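Local coordinates for hydrogenase expression/formation protein (HypB) (PDB 2WSM) that probably binds and hydrolyses GTP, dimerises in a GTP-dependent way, and handles nickel during the maturation of hydrogenase, at residues A[44-47]-A[48-52]; A[199-202]-A[203-206]. All blocks are in the same frame, centred on the assembly; numbering follows the deposited sequence.

Both contacts join side chains about a turn apart, contact 1 inside helix 43-54 and contact 2 across the start of helix 201-212, and the two helices lie against each other. Contact 1, just after the presumed P-loop, is the more buried: most of its residues are enclosed between strand 111-118, helix 70-77 and helix 201-212, and it mixes a carboxylate and a threonine hydroxyl with leucines and isoleucines. Contact 2 opens the last helix of the modelled chain and is split between an aromatic inner face and an acidic outer one. The centres of contact 1 and contact 2 are about 12 Å apart. Thr50 OG1 probably hydrogen-bonds to Trp204 NE1 at 2.9 Å, while Arg49 makes a cation-pi contact with Phe201.

Contact 1 of 2, residues A[44-47]-A[48-52]; sequences TLLI and ERTIE
Glu48 runs back along the helix toward its own N-terminal end and lays its carboxylate between Thr44 and Leu45. With CG beside the backbone N (chi1 -59°) and the chain extended beyond it, OE2 comes obliquely to within 3.5 Å of Thr44 CG2. Leu45 and Glu48 cross at about a right angle, Glu48 OE1 3.5 Å from Leu45 CD1. Leu45 and Arg49 instead run side by side in the same direction, Leu45 CD1 3.8 Å from Arg49 CG, before the arginine bends away to place its guanidinium by Phe201. On the inner side Ile47 CG2 meets Ile51 CD1 at 3.7 Å; Ile47 rests on Leu113 of strand 111-118, while Ile51 packs on Ile81. Thr50 turns OG1 back onto Leu46 O (2.6 Å), whose carbonyl also takes Thr50 N at 3.0 Å from the opposite face of its plane. An alanine in place of Glu48 would probably uncover the methyls of Thr44 and Leu45 and deprive Arg75 of a weak, long ion pair. Thr44 OG1 is bound by Glu115. Arg75, salt-bridged to Glu52, gives Glu48 only that weak pairing, so with the carboxylate of Asp72 close by, the proton affinity of buried Glu48 may be raised.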
loop_
_atom_site.group_PDB
_atom_site.type_symbol
_atom_site.label_atom_id
_atom_site.label_comp_id
_atom_site.label_asym_id
_atom_site.label_seq_id
_atom_site.Cartn_x
_atom_site.Cartn_y
_atom_site.Cartn_z
ATOM N N THR A 44 4.760 18.577 -1.796
ATOM C CA THR A 44 5.655 19.422 -2.577
ATOM C C THR A 44 5.783 20.822 -1.985
ATOM O O THR A 44 6.890 21.349 -1.864
ATOM C CB THR A 44 5.185 19.524 -4.041
ATOM O OG1 THR A 44 5.189 18.222 -4.629
ATOM C CG2 THR A 44 6.095 20.440 -4.852
ATOM N N LEU A 45 4.654 21.426 -1.626
ATOM C CA LEU A 45 4.666 22.774 -1.067
ATOM C C LEU A 45 5.405 22.806 0.262
ATOM O O LEU A 45 6.188 23.723 0.522
ATOM C CB LEU A 45 3.247 23.320 -0.899
ATOM C CG LEU A 45 3.134 24.732 -0.311
ATOM C CD1 LEU A 45 3.920 25.725 -1.144
ATOM C CD2 LEU A 45 1.682 25.171 -0.204
ATOM N N LEU A 46 5.159 21.806 1.105
ATOM C CA LEU A 46 5.873 21.724 2.376
ATOM C C LEU A 46 7.382 21.669 2.152
ATOM O O LEU A 46 8.150 22.288 2.889
ATOM C CB LEU A 46 5.421 20.515 3.193
ATOM C CG LEU A 46 6.134 20.352 4.540
ATOM C CD1 LEU A 46 5.840 21.535 5.461
ATOM C CD2 LEU A 46 5.744 19.047 5.208
ATOM N N ILE A 47 7.803 20.936 1.124
ATOM C CA ILE A 47 9.223 20.810 0.815
ATOM C C ILE A 47 9.812 22.142 0.335
ATOM O O ILE A 47 10.887 22.551 0.772
ATOM C CB ILE A 47 9.479 19.699 -0.219
ATOM C CG1 ILE A 47 9.278 18.323 0.422
ATOM C CG2 ILE A 47 10.895 19.811 -0.799
ATOM C CD1 ILE A 47 9.332 17.158 -0.582
ATOM N N GLU A 48 9.097 22.824 -0.550
ATOM C CA GLU A 48 9.536 24.136 -1.013
ATOM C C GLU A 48 9.626 25.109 0.155
ATOM O O GLU A 48 10.674 25.707 0.393
ATOM C CB GLU A 48 8.583 24.674 -2.079
ATOM C CG GLU A 48 8.461 23.765 -3.296
ATOM C CD GLU A 48 7.201 24.017 -4.106
ATOM O OE1 GLU A 48 6.219 24.532 -3.529
ATOM O OE2 GLU A 48 7.190 23.684 -5.314
ATOM N N ARG A 49 8.521 25.264 0.883
ATOM C CA ARG A 49 8.482 26.168 2.029
ATOM C C ARG A 49 9.636 25.886 2.990
ATOM O O ARG A 49 10.232 26.802 3.538
ATOM C CB ARG A 49 7.134 26.080 2.753
ATOM C CG ARG A 49 5.936 26.559 1.927
ATOM C CD ARG A 49 5.956 28.079 1.726
ATOM N NE ARG A 49 6.338 28.764 2.956
ATOM C CZ ARG A 49 5.482 29.174 3.883
ATOM N NH1 ARG A 49 4.182 28.994 3.710
ATOM N NH2 ARG A 49 5.927 29.777 4.979
ATOM N N THR A 50 9.958 24.615 3.180
ATOM C CA THR A 50 11.081 24.239 4.031
ATOM C C THR A 50 12.393 24.774 3.470
ATOM O O THR A 50 13.211 25.347 4.187
ATOM C CB THR A 50 11.213 22.717 4.126
ATOM O OG1 THR A 50 10.037 22.169 4.726
ATOM C CG2 THR A 50 12.442 22.334 4.939
ATOM N N ILE A 51 12.592 24.548 2.179
ATOM C CA ILE A 51 13.788 24.999 1.494
ATOM C C ILE A 51 13.923 26.514 1.631
ATOM O O ILE A 51 15.016 27.032 1.864
ATOM C CB ILE A 51 13.750 24.566 0.016
ATOM C CG1 ILE A 51 13.886 23.041 -0.069
ATOM C CG2 ILE A 51 14.846 25.255 -0.787
ATOM C CD1 ILE A 51 13.465 22.470 -1.392
ATOM N N GLU A 52 12.795 27.209 1.527
ATOM C CA GLU A 52 12.780 28.663 1.601
ATOM C C GLU A 52 13.151 29.178 2.985
ATOM O O GLU A 52 13.824 30.197 3.113
ATOM C CB GLU A 52 11.417 29.201 1.177
ATOM C CG GLU A 52 11.229 29.225 -0.327
ATOM C CD GLU A 52 9.777 29.120 -0.753
ATOM O OE1 GLU A 52 8.894 29.613 -0.017
ATOM O OE2 GLU A 52 9.527 28.543 -1.835
#

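Contact 2 of 2, residues A[199-202]-A[203-206]; sequences KGFE and EWID
Phe201 and Ile205 pack one turn apart at the start of helix 201-212, the closing helix of this P-loop NTPase fold, with Gly200 as its N-cap residue. This is the tight side. Ile205 CG1 sits over one face of the phenyl ring, offset toward the rim and 4.1 Å from the centroid, a CH-pi contact; its CD1 reaches past the rim, 3.9 Å from Phe201 CZ. With CG anti to the backbone N (chi1 -171°), the phenyl swings from CB back toward the next turn, where Ile205 lies. Trp204 approaches obliquely, CD1 4.1 Å from Phe201 CE1 and the planes inclined at 38°, and carries its indole onward to Leu46 and Thr50 of helix 43-54. The other side of the turn is acidic and faces solvent: Glu203 extends outward, and Glu202 bends at chi2 to meet Arg53 in a salt bridge. Asp206 folds back so that OD2 lies 3.1 Å from Glu202 O, two acceptors without a hydrogen bond. Asp206 OD1 is 5.7 Å from Glu202 OE1, a repulsion probably tempered by Arg53 at Glu202 and, weakly, by Arg209 at Asp206. The main chain keeps its helical bond here, Asp206 N giving its hydrogen to Glu202 O at 2.8 Å.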
loop_
_atom_site.group_PDB
_atom_site.type_symbol
_atom_site.label_atom_id
_atom_site.label_comp_id
_atom_site.label_asym_id
_atom_site.label_seq_id
_atom_site.Cartn_x
_atom_site.Cartn_y
_atom_site.Cartn_z
ATOM N N LYS A 199 0.286 28.245 10.423
ATOM C CA LYS A 199 0.021 27.368 11.556
ATOM C C LYS A 199 0.821 26.059 11.455
ATOM O O LYS A 199 0.784 25.377 10.431
ATOM C CB LYS A 199 -1.480 27.080 11.635
ATOM C CG LYS A 199 -1.939 26.410 12.915
ATOM C CD LYS A 199 -3.463 26.286 12.939
ATOM C CE LYS A 199 -3.940 25.523 14.168
ATOM N NZ LYS A 199 -5.404 25.229 14.108
ATOM N N GLY A 200 1.559 25.734 12.514
ATOM C CA GLY A 200 2.277 24.479 12.606
ATOM C C GLY A 200 3.650 24.462 11.958
ATOM O O GLY A 200 4.435 23.533 12.183
ATOM N N PHE A 201 3.950 25.490 11.168
ATOM C CA PHE A 201 5.172 25.502 10.369
ATOM C C PHE A 201 6.433 25.527 11.221
ATOM O O PHE A 201 7.367 24.753 10.992
ATOM C CB PHE A 201 5.175 26.669 9.376
ATOM C CG PHE A 201 6.303 26.612 8.380
ATOM C CD1 PHE A 201 6.343 25.615 7.410
ATOM C CD2 PHE A 201 7.327 27.544 8.417
ATOM C CE1 PHE A 201 7.383 25.555 6.494
ATOM C CE2 PHE A 201 8.373 27.492 7.497
ATOM C CZ PHE A 201 8.400 26.496 6.534
ATOM N N GLU A 202 6.457 26.422 12.199
ATOM C CA GLU A 202 7.592 26.534 13.101
ATOM C C GLU A 202 7.810 25.217 13.825
ATOM O O GLU A 202 8.943 24.785 14.036
ATOM C CB GLU A 202 7.349 27.651 14.112
ATOM C CG GLU A 202 6.988 28.985 13.473
ATOM C CD GLU A 202 8.187 29.717 12.891
ATOM O OE1 GLU A 202 9.269 29.096 12.747
ATOM O OE2 GLU A 202 8.037 30.922 12.580
ATOM N N GLU A 203 6.710 24.583 14.214
ATOM C CA GLU A 203 6.786 23.281 14.852
ATOM C C GLU A 203 7.487 22.296 13.921
ATOM O O GLU A 203 8.356 21.540 14.357
ATOM C CB GLU A 203 5.389 22.786 15.215
ATOM C CG GLU A 203 5.372 21.430 15.898
ATOM C CD GLU A 203 4.080 21.167 16.677
ATOM O OE1 GLU A 203 3.030 21.759 16.339
ATOM O OE2 GLU A 203 4.121 20.364 17.632
ATOM N N TRP A 204 7.109 22.318 12.641
ATOM C CA TRP A 204 7.711 21.447 11.634
ATOM C C TRP A 204 9.202 21.711 11.520
ATOM O O TRP A 204 10.018 20.787 11.521
ATOM C CB TRP A 204 7.028 21.664 10.280
ATOM C CG TRP A 204 7.812 21.186 9.082
ATOM C CD1 TRP A 204 8.441 21.961 8.158
ATOM C CD2 TRP A 204 8.042 19.823 8.683
ATOM N NE1 TRP A 204 9.048 21.171 7.206
ATOM C CE2 TRP A 204 8.818 19.855 7.506
ATOM C CE3 TRP A 204 7.673 18.582 9.209
ATOM C CZ2 TRP A 204 9.226 18.694 6.841
ATOM C CZ3 TRP A 204 8.077 17.425 8.544
ATOM C CH2 TRP A 204 8.845 17.491 7.376
ATOM N N ILE A 205 9.555 22.986 11.437
ATOM C CA ILE A 205 10.948 23.379 11.287
ATOM C C ILE A 205 11.740 22.946 12.514
ATOM O O ILE A 205 12.832 22.384 12.394
ATOM C CB ILE A 205 11.078 24.896 11.079
ATOM C CG1 ILE A 205 10.480 25.297 9.728
ATOM C CG2 ILE A 205 12.529 25.326 11.180
ATOM C CD1 ILE A 205 11.346 24.935 8.540
ATOM N N ASP A 206 11.173 23.195 13.691
ATOM C CA ASP A 206 11.782 22.767 14.948
ATOM C C ASP A 206 12.047 21.266 14.979
ATOM O O ASP A 206 13.074 20.821 15.482
ATOM C CB ASP A 206 10.901 23.166 16.136
ATOM C CG ASP A 206 10.916 24.667 16.401
ATOM O OD1 ASP A 206 11.942 25.320 16.109
ATOM O OD2 ASP A 206 9.900 25.192 16.905
#